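Local coordinates for protein Wss1p (Saccharomyces cerevisiae FostersO, PDB 5XBN) that cleaves DNA-binding proteins as a zinc-dependent endopeptidase and takes part in the repair of toxic DNA-protein cross-links, at residues N62-T67 with H115-N120; A33-K38 with L69-P74. All blocks are in the same frame, centred on the assembly; numbering follows the deposited sequence.

Contact 1 (N62-T67 with H115-N120); sequences NHFKVT and HELTHN. With ZN (zinc ion), chain B.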
# COMPACT_ATOMS: atom_id res chain seq x y z
N ASN A 62 -6.06 -11.55 -7.60
CA ASN A 62 -7.35 -10.91 -7.40
C ASN A 62 -7.77 -9.98 -8.54
O ASN A 62 -8.80 -9.32 -8.46
CB ASN A 62 -7.35 -10.14 -6.08
CG ASN A 62 -7.35 -11.07 -4.89
OD1 ASN A 62 -8.41 -11.53 -4.47
ND2 ASN A 62 -6.17 -11.38 -4.34
N HIS A 63 -6.96 -9.95 -9.60
CA HIS A 63 -7.21 -9.09 -10.76
C HIS A 63 -7.29 -7.62 -10.37
O HIS A 63 -8.04 -6.85 -10.97
CB HIS A 63 -8.50 -9.51 -11.47
CG HIS A 63 -8.63 -10.99 -11.63
ND1 HIS A 63 -7.69 -11.76 -12.28
CD2 HIS A 63 -9.59 -11.86 -11.21
CE1 HIS A 63 -8.06 -13.03 -12.26
NE2 HIS A 63 -9.21 -13.11 -11.62
N PHE A 64 -6.49 -7.22 -9.38
CA PHE A 64 -6.42 -5.83 -8.94
C PHE A 64 -5.49 -5.04 -9.84
O PHE A 64 -4.40 -5.52 -10.19
CB PHE A 64 -5.91 -5.71 -7.51
CG PHE A 64 -6.86 -6.20 -6.45
CD1 PHE A 64 -8.24 -6.21 -6.65
CD2 PHE A 64 -6.37 -6.63 -5.22
CE1 PHE A 64 -9.09 -6.66 -5.64
CE2 PHE A 64 -7.21 -7.06 -4.22
CZ PHE A 64 -8.57 -7.07 -4.42
N LYS A 65 -5.90 -3.82 -10.17
CA LYS A 65 -5.05 -2.85 -10.88
C LYS A 65 -5.03 -1.53 -10.13
O LYS A 65 -6.06 -1.12 -9.60
CB LYS A 65 -5.56 -2.62 -12.31
CG LYS A 65 -5.48 -3.84 -13.22
CD LYS A 65 -4.04 -4.19 -13.56
CE LYS A 65 -3.97 -5.32 -14.58
NZ LYS A 65 -2.56 -5.62 -14.97
N VAL A 66 -3.87 -0.89 -10.08
CA VAL A 66 -3.74 0.46 -9.50
C VAL A 66 -2.96 1.33 -10.48
O VAL A 66 -1.96 0.89 -11.03
CB VAL A 66 -3.02 0.45 -8.13
CG1 VAL A 66 -2.74 1.88 -7.63
CG2 VAL A 66 -3.84 -0.32 -7.10
N THR A 67 -3.42 2.55 -10.74
CA THR A 67 -2.69 3.40 -11.66
C THR A 67 -1.53 4.08 -10.93
O THR A 67 -0.38 3.92 -11.31
CB THR A 67 -3.60 4.45 -12.32
OG1 THR A 67 -4.64 3.76 -13.04
CG2 THR A 67 -2.80 5.30 -13.30
N HIS A 115 -5.80 -2.93 3.14
CA HIS A 115 -7.04 -2.20 3.41
C HIS A 115 -7.46 -1.41 2.18
O HIS A 115 -8.61 -1.46 1.74
CB HIS A 115 -6.86 -1.26 4.61
CG HIS A 115 -8.09 -0.47 4.97
ND1 HIS A 115 -8.76 -0.63 6.17
CD2 HIS A 115 -8.77 0.50 4.30
CE1 HIS A 115 -9.79 0.20 6.21
NE2 HIS A 115 -9.82 0.90 5.09
N GLU A 116 -6.53 -0.66 1.62
CA GLU A 116 -6.89 0.17 0.48
C GLU A 116 -7.17 -0.62 -0.79
O GLU A 116 -8.01 -0.23 -1.57
CB GLU A 116 -5.81 1.22 0.20
CG GLU A 116 -5.55 2.13 1.41
CD GLU A 116 -6.79 2.85 1.89
OE1 GLU A 116 -7.71 3.08 1.10
OE2 GLU A 116 -6.83 3.21 3.08
N LEU A 117 -6.46 -1.74 -0.99
CA LEU A 117 -6.77 -2.61 -2.13
C LEU A 117 -8.19 -3.16 -2.02
O LEU A 117 -8.87 -3.34 -3.01
CB LEU A 117 -5.77 -3.77 -2.22
CG LEU A 117 -4.42 -3.36 -2.81
CD1 LEU A 117 -3.42 -4.50 -2.66
CD2 LEU A 117 -4.58 -2.95 -4.29
N THR A 118 -8.62 -3.44 -0.80
CA THR A 118 -9.98 -3.96 -0.59
C THR A 118 -11.01 -2.95 -1.12
O THR A 118 -12.04 -3.34 -1.65
CB THR A 118 -10.22 -4.27 0.90
OG1 THR A 118 -9.24 -5.21 1.36
CG2 THR A 118 -11.60 -4.86 1.12
N HIS A 119 -10.69 -1.66 -1.02
CA HIS A 119 -11.56 -0.60 -1.53
C HIS A 119 -11.61 -0.51 -3.07
O HIS A 119 -12.42 0.24 -3.61
CB HIS A 119 -11.13 0.77 -0.97
CG HIS A 119 -11.54 1.01 0.45
ND1 HIS A 119 -12.82 0.76 0.91
CD2 HIS A 119 -10.85 1.48 1.52
CE1 HIS A 119 -12.90 1.07 2.19
NE2 HIS A 119 -11.72 1.52 2.59
N ASN A 120 -10.75 -1.25 -3.77
CA ASN A 120 -10.95 -1.42 -5.22
C ASN A 120 -12.28 -2.09 -5.50
O ASN A 120 -12.90 -1.87 -6.55
CB ASN A 120 -9.82 -2.26 -5.85
CG ASN A 120 -8.57 -1.45 -6.15
OD1 ASN A 120 -8.30 -0.44 -5.48
ND2 ASN A 120 -7.81 -1.89 -7.15
ZN ZN B . -11.27 2.09 4.51
O HOH W 1 -8.84 -3.46 -9.46
O HOH W 2 -11.12 4.00 4.96
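The Phe64 ring meets the carbonyl oxygen of Leu117 on one face, with Leu117 O 4.0 Å from Phe64 CZ and displaced toward the rim, while CB of Asn62 lies over the centre of the opposite face. CB of Asn120 approaches the ring obliquely. Having CG anti to its carbonyl carbon (chi1 -70°) puts the ring beside Leu117, whose CB stands 4.1 Å from Phe64 CE2. Leu117 also reaches Val66: its CD2 lies 3.9 Å from Val66 CG2, the two side chains crossing at about a right angle. Met59 of helix 56-62 touches all three, and Ile90 of strand 89-96 touches Val66 and Leu117.

The polar link is Asn120. Its ND2 donates to Lys65 O at 3.1 Å, a weak bond because the N-H...O angle is just 127°. A water supplements it, accepting from Asn120 ND2 and from Lys65 N, both at 3.0 Å. Asn83 donates to Asn120 OD1, so both ends of the amide are engaged, which should limit its rotation.

His115 NE2 at 2.0 Å and His119 NE2 bind the zinc ion, and His125 and a water complete the set of four ligands. With Glu116 as the active-site residue, this is the HExxH zinc-binding motif of a metalloprotease, here packed through Leu117 and Asn120 against the chain entering strand 66-72.

Contact 2 (A33-K38 with L69-P74); sequences AVLQSK and LVEFYP
Glu71 and Leu35 meet through a carboxylate and a backbone amide: Leu35 N donates to Glu71 OE1 at 2.9 Å with an N-H...O angle of 164°. The bond is nearly straight at the hydrogen, yet the donor stands 36° out of the carboxylate plane. Glu71 arrives there with CG anti to its backbone N (chi1 176°) and the chain extended beyond. Val34 CB lies 3.3 Å from the same OE1, and Leu35 crosses the glutamate side chain at about a right angle, its CD1 going on to touch Tyr73 CB at 3.7 Å. A water donates to both Leu35 O and Glu71 OE1.

Just before these residues in both segments, a parallel bridge pairs Ala33 with Val70: Ala33 N donates to Leu69 O at 3.1 Å, and Glu71 N donates to Ala33 O at 3.1 Å. Ala33 CB and Val70 CG1 touch on the same face of the sheet. Lys38 NZ comes obliquely near Tyr73 CD2, but its salt bridge is with Glu100.

Arg95 forms a salt bridge with Glu71 OE2 and probably helps to position the carboxylate. With an alanine here, Leu35 N is likely to lose its acceptor and Arg95 its charged mate. The chemistry implies that, where backbone pairing stops after Ala33, a carboxylate prolongs the link by accepting Leu35 N, two residues on, its charge probably offset by Arg95.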
# COMPACT_ATOMS: atom_id res chain seq x y z
N ALA A 33 5.08 7.09 -6.55
CA ALA A 33 5.74 8.37 -6.27
C ALA A 33 5.85 8.58 -4.78
O ALA A 33 5.06 8.03 -4.02
CB ALA A 33 4.98 9.51 -6.92
N VAL A 34 6.83 9.36 -4.34
CA VAL A 34 6.91 9.71 -2.93
C VAL A 34 7.06 11.22 -2.78
O VAL A 34 7.31 11.92 -3.76
CB VAL A 34 8.07 8.99 -2.21
CG1 VAL A 34 7.88 7.48 -2.28
CG2 VAL A 34 9.42 9.40 -2.78
N LEU A 35 6.90 11.71 -1.55
CA LEU A 35 7.01 13.13 -1.26
C LEU A 35 8.45 13.59 -1.36
O LEU A 35 9.30 13.18 -0.57
CB LEU A 35 6.45 13.43 0.13
CG LEU A 35 4.94 13.21 0.26
CD1 LEU A 35 4.52 13.24 1.73
CD2 LEU A 35 4.16 14.25 -0.53
N GLN A 36 8.72 14.44 -2.34
CA GLN A 36 10.09 14.80 -2.71
C GLN A 36 10.77 15.74 -1.72
O GLN A 36 12.00 15.86 -1.71
CB GLN A 36 10.09 15.43 -4.10
CG GLN A 36 9.78 14.47 -5.21
CD GLN A 36 10.74 13.32 -5.21
OE1 GLN A 36 11.95 13.51 -5.37
NE2 GLN A 36 10.22 12.11 -5.03
N SER A 37 9.99 16.42 -0.89
CA SER A 37 10.57 17.41 0.01
C SER A 37 10.83 16.85 1.41
O SER A 37 11.35 17.55 2.28
CB SER A 37 9.67 18.65 0.08
OG SER A 37 8.35 18.29 0.43
N LYS A 38 10.47 15.59 1.63
CA LYS A 38 10.65 14.94 2.92
C LYS A 38 12.05 14.36 3.06
O LYS A 38 12.67 13.98 2.07
CB LYS A 38 9.60 13.84 3.13
CG LYS A 38 8.17 14.33 3.19
CD LYS A 38 7.93 15.25 4.37
CE LYS A 38 6.54 15.86 4.30
NZ LYS A 38 6.31 16.82 5.41
N LEU A 69 0.36 4.63 -7.11
CA LEU A 69 0.55 4.35 -5.69
C LEU A 69 1.50 5.39 -5.14
O LEU A 69 2.65 5.43 -5.53
CB LEU A 69 1.13 2.94 -5.48
CG LEU A 69 1.49 2.61 -4.02
CD1 LEU A 69 0.27 2.69 -3.14
CD2 LEU A 69 2.15 1.23 -3.94
N VAL A 70 1.02 6.24 -4.24
CA VAL A 70 1.82 7.39 -3.84
C VAL A 70 1.84 7.59 -2.33
O VAL A 70 0.95 7.13 -1.61
CB VAL A 70 1.29 8.69 -4.52
CG1 VAL A 70 1.32 8.57 -6.06
CG2 VAL A 70 -0.09 9.00 -4.06
N GLU A 71 2.87 8.28 -1.85
CA GLU A 71 2.98 8.66 -0.44
C GLU A 71 2.17 9.93 -0.17
O GLU A 71 2.14 10.83 -1.00
CB GLU A 71 4.43 8.91 -0.07
CG GLU A 71 4.61 9.42 1.35
CD GLU A 71 6.04 9.78 1.67
OE1 GLU A 71 6.84 9.97 0.73
OE2 GLU A 71 6.35 9.86 2.88
N PHE A 72 1.53 10.01 0.99
CA PHE A 72 1.02 11.31 1.46
C PHE A 72 1.30 11.39 2.95
O PHE A 72 1.80 10.43 3.54
CB PHE A 72 -0.46 11.52 1.03
CG PHE A 72 -1.51 10.73 1.80
CD1 PHE A 72 -2.82 11.21 1.91
CD2 PHE A 72 -1.19 9.55 2.44
CE1 PHE A 72 -3.80 10.48 2.59
CE2 PHE A 72 -2.15 8.84 3.14
CZ PHE A 72 -3.45 9.29 3.21
N TYR A 73 1.09 12.56 3.53
CA TYR A 73 1.43 12.80 4.93
C TYR A 73 0.46 13.83 5.48
O TYR A 73 0.82 14.99 5.69
CB TYR A 73 2.89 13.29 5.05
CG TYR A 73 3.43 13.28 6.46
CD1 TYR A 73 3.70 12.09 7.11
CD2 TYR A 73 3.68 14.47 7.13
CE1 TYR A 73 4.20 12.08 8.41
CE2 TYR A 73 4.17 14.47 8.43
CZ TYR A 73 4.43 13.27 9.06
OH TYR A 73 4.92 13.27 10.35
N PRO A 74 -0.81 13.43 5.66
CA PRO A 74 -1.86 14.41 5.96
C PRO A 74 -1.75 14.97 7.38
O PRO A 74 -1.23 14.29 8.27
CB PRO A 74 -3.15 13.61 5.79
CG PRO A 74 -2.76 12.20 5.99
CD PRO A 74 -1.35 12.07 5.50
O HOH W 3 9.43 10.93 0.86

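How the contacts relate
Strand 66-72 is common to both contacts, whose centres lie 19 Å apart. Contact 1 takes its beginning and the residues leading into it, contact 2 its later half and the residues just beyond. Along the chain the segments alternate: 33-38, 62-67, 69-74, then 115-120. Strand 66-72 is an inner strand of the mixed four-stranded sheet, parallel to both neighbours, 29-33 at the sheet's margin and 89-96. Contact 2 therefore joins the end of the edge strand 29-33 and the loop before helix 41-54 to this inner strand, whereas contact 1 joins the start of that strand to helix 106-118. One strand thus connects the sheet's margin with the zinc-bearing helix.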